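Local structure of FdtA domain-containing protein (Helicobacter canadensis MIT 98-5491, 7N67) at residues Gly85-Leu91 / Arg117-Ser123. The protein probably acts as a 3,4-ketoisomerase on a dTDP-linked keto sugar, in the pathway to an unusual formylated sugar. Residues are numbered along the deposited sequence; the frame is centred on the assembly and turned at random.
Sequences GSCEIVL and REMRNFS
Glu88 and Arg120 face each other as a hydrogen-bonded pair of two antiparallel strands, Glu88 N reaching Arg120 O at 2.7 Å and Arg120 N returning to Glu88 O; Val90 and Glu118 repeat the exchange. Beyond the last regular pair, Ser123 N binds Ser86 O, and Ser86 N turns to a side chain, Ser123 OG, at 2.9 Å.

The extended Glu88 chain, CG anti to the backbone N (chi1 -171°), carries its carboxylate alongside Arg120. In this salt bridge Glu88 OE1 lies 2.8 Å from Arg120 NH2, but the two planes stand 87° apart and the hydrogen bond is weak. Asn121 ND2 donates to Glu88 OE2 at 2.8 Å, and Ser99 OG is hydrogen-bonded to Glu88 OE1, so the carboxylate is gripped at both oxygens. Val90 CG2 sits 3.4 Å above the centre of the Arg120 guanidinium, over one face.

On the face of Ile89 and Met119, Met119 CB touches Ile89 CD1 and Cys87 SG. Past the strand end, Cys87 SG lies obliquely 4.3 Å from the Phe122 ring centroid.

Within this cupin-type fold, strand 98-102 flanks 87-92 and strand 68-73 flanks 116-120; Ile89 and Leu91 pack on strand 107-111 of the opposing sheet, and Met119 lies near bound thymidine diphosphate.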
loop_
_atom_site.group_PDB
_atom_site.type_symbol
_atom_site.label_atom_id
_atom_site.label_comp_id
_atom_site.label_asym_id
_atom_site.label_seq_id
_atom_site.Cartn_x
_atom_site.Cartn_y
_atom_site.Cartn_z
ATOM N N GLY B 85 1.906 -0.999 -6.017
ATOM C CA GLY B 85 3.333 -0.740 -6.273
ATOM C C GLY B 85 3.706 -1.113 -7.685
ATOM O O GLY B 85 2.813 -1.150 -8.566
ATOM N N SER B 86 4.985 -1.371 -7.904
ATOM C CA SER B 86 5.553 -1.555 -9.254
ATOM C C SER B 86 6.403 -2.806 -9.257
ATOM O O SER B 86 6.987 -3.171 -8.195
ATOM C CB SER B 86 6.396 -0.366 -9.674
ATOM O OG SER B 86 7.571 -0.247 -8.869
ATOM N N CYS B 87 6.554 -3.382 -10.436
ATOM C CA CYS B 87 7.711 -4.251 -10.702
ATOM C C CYS B 87 8.050 -4.220 -12.188
ATOM O O CYS B 87 7.300 -3.611 -12.967
ATOM C CB CYS B 87 7.464 -5.646 -10.148
ATOM S SG CYS B 87 6.802 -6.796 -11.365
ATOM N N GLU B 88 9.206 -4.782 -12.526
ATOM C CA GLU B 88 9.685 -4.902 -13.916
ATOM C C GLU B 88 9.500 -6.351 -14.365
ATOM O O GLU B 88 10.247 -7.220 -13.878
ATOM C CB GLU B 88 11.138 -4.444 -14.008
ATOM C CG GLU B 88 11.602 -4.338 -15.441
ATOM C CD GLU B 88 13.076 -4.031 -15.588
ATOM O OE1 GLU B 88 13.626 -4.298 -16.679
ATOM O OE2 GLU B 88 13.666 -3.540 -14.604
ATOM N N ILE B 89 8.549 -6.590 -15.269
ATOM C CA ILE B 89 8.384 -7.914 -15.942
ATOM C C ILE B 89 9.422 -8.006 -17.055
ATOM O O ILE B 89 9.446 -7.096 -17.883
ATOM C CB ILE B 89 6.967 -8.143 -16.500
ATOM C CG1 ILE B 89 5.863 -7.750 -15.513
ATOM C CG2 ILE B 89 6.830 -9.588 -16.952
ATOM C CD1 ILE B 89 5.992 -8.395 -14.165
ATOM N N VAL B 90 10.230 -9.069 -17.051
ATOM C CA VAL B 90 11.244 -9.355 -18.109
ATOM C C VAL B 90 10.838 -10.646 -18.824
ATOM O O VAL B 90 10.771 -11.707 -18.174
ATOM C CB VAL B 90 12.681 -9.456 -17.560
ATOM C CG1 VAL B 90 13.697 -9.503 -18.692
ATOM C CG2 VAL B 90 13.013 -8.323 -16.602
ATOM N N LEU B 91 10.630 -10.521 -20.132
ATOM C CA LEU B 91 10.031 -11.522 -21.042
ATOM C C LEU B 91 11.085 -11.954 -22.061
ATOM O O LEU B 91 11.780 -11.090 -22.640
ATOM C CB LEU B 91 8.844 -10.883 -21.764
ATOM C CG LEU B 91 7.638 -10.536 -20.896
ATOM C CD1 LEU B 91 6.476 -10.104 -21.781
ATOM C CD2 LEU B 91 7.246 -11.712 -19.998
ATOM N N ARG B 117 9.735 -15.830 -18.228
ATOM C CA ARG B 117 9.399 -14.530 -17.593
ATOM C C ARG B 117 10.093 -14.455 -16.235
ATOM O O ARG B 117 10.256 -15.513 -15.574
ATOM C CB ARG B 117 7.884 -14.287 -17.509
ATOM C CG ARG B 117 7.162 -14.899 -16.315
ATOM C CD ARG B 117 7.133 -16.425 -16.340
ATOM N NE ARG B 117 6.560 -16.945 -17.580
ATOM C CZ ARG B 117 5.253 -17.048 -17.829
ATOM N NH1 ARG B 117 4.369 -16.667 -16.917
ATOM N NH2 ARG B 117 4.828 -17.517 -18.990
ATOM N N GLU B 118 10.530 -13.243 -15.893
ATOM C CA GLU B 118 11.004 -12.869 -14.541
ATOM C C GLU B 118 10.273 -11.588 -14.109
ATOM O O GLU B 118 9.778 -10.851 -14.973
ATOM C CB GLU B 118 12.526 -12.686 -14.541
ATOM C CG GLU B 118 13.246 -13.687 -15.413
ATOM C CD GLU B 118 14.754 -13.717 -15.257
ATOM O OE1 GLU B 118 15.284 -12.874 -14.515
ATOM O OE2 GLU B 118 15.391 -14.581 -15.899
ATOM N N MET B 119 10.224 -11.337 -12.810
ATOM C CA MET B 119 9.642 -10.100 -12.273
ATOM C C MET B 119 10.583 -9.595 -11.185
ATOM O O MET B 119 10.757 -10.278 -10.173
ATOM C CB MET B 119 8.204 -10.292 -11.761
ATOM C CG MET B 119 7.860 -11.663 -11.194
ATOM S SD MET B 119 7.585 -13.032 -12.389
ATOM C CE MET B 119 5.993 -12.658 -13.123
ATOM N N ARG B 120 11.209 -8.450 -11.447
ATOM C CA ARG B 120 12.281 -7.880 -10.592
ATOM C C ARG B 120 11.985 -6.405 -10.288
ATOM O O ARG B 120 10.982 -5.864 -10.810
ATOM C CB ARG B 120 13.620 -8.086 -11.296
ATOM C CG ARG B 120 13.606 -7.703 -12.766
ATOM C CD ARG B 120 15.002 -7.720 -13.360
ATOM N NE ARG B 120 15.164 -6.668 -14.357
ATOM C CZ ARG B 120 15.870 -6.789 -15.485
ATOM N NH1 ARG B 120 16.469 -7.937 -15.783
ATOM N NH2 ARG B 120 15.949 -5.755 -16.309
ATOM N N ASN B 121 12.787 -5.806 -9.406
ATOM C CA ASN B 121 12.649 -4.383 -8.990
ATOM C C ASN B 121 11.238 -4.157 -8.436
ATOM O O ASN B 121 10.642 -3.110 -8.707
ATOM C CB ASN B 121 13.021 -3.453 -10.148
ATOM C CG ASN B 121 14.432 -3.724 -10.629
ATOM O OD1 ASN B 121 15.325 -3.925 -9.809
ATOM N ND2 ASN B 121 14.645 -3.748 -11.939
ATOM N N PHE B 122 10.716 -5.145 -7.714
ATOM C CA PHE B 122 9.471 -5.027 -6.934
ATOM C C PHE B 122 9.665 -3.853 -5.990
ATOM O O PHE B 122 10.676 -3.850 -5.299
ATOM C CB PHE B 122 9.190 -6.279 -6.106
ATOM C CG PHE B 122 8.465 -7.379 -6.833
ATOM C CD1 PHE B 122 9.101 -8.580 -7.119
ATOM C CD2 PHE B 122 7.135 -7.221 -7.204
ATOM C CE1 PHE B 122 8.422 -9.594 -7.771
ATOM C CE2 PHE B 122 6.464 -8.234 -7.864
ATOM C CZ PHE B 122 7.106 -9.415 -8.146
ATOM N N SER B 123 8.725 -2.917 -5.932
ATOM C CA SER B 123 8.685 -1.947 -4.815
ATOM C C SER B 123 8.375 -2.730 -3.537
ATOM O O SER B 123 7.745 -3.788 -3.610
ATOM C CB SER B 123 7.718 -0.822 -5.053
ATOM O OG SER B 123 6.442 -1.307 -5.393
HETATM O O HOH W 1 9.415 -1.453 -10.557
#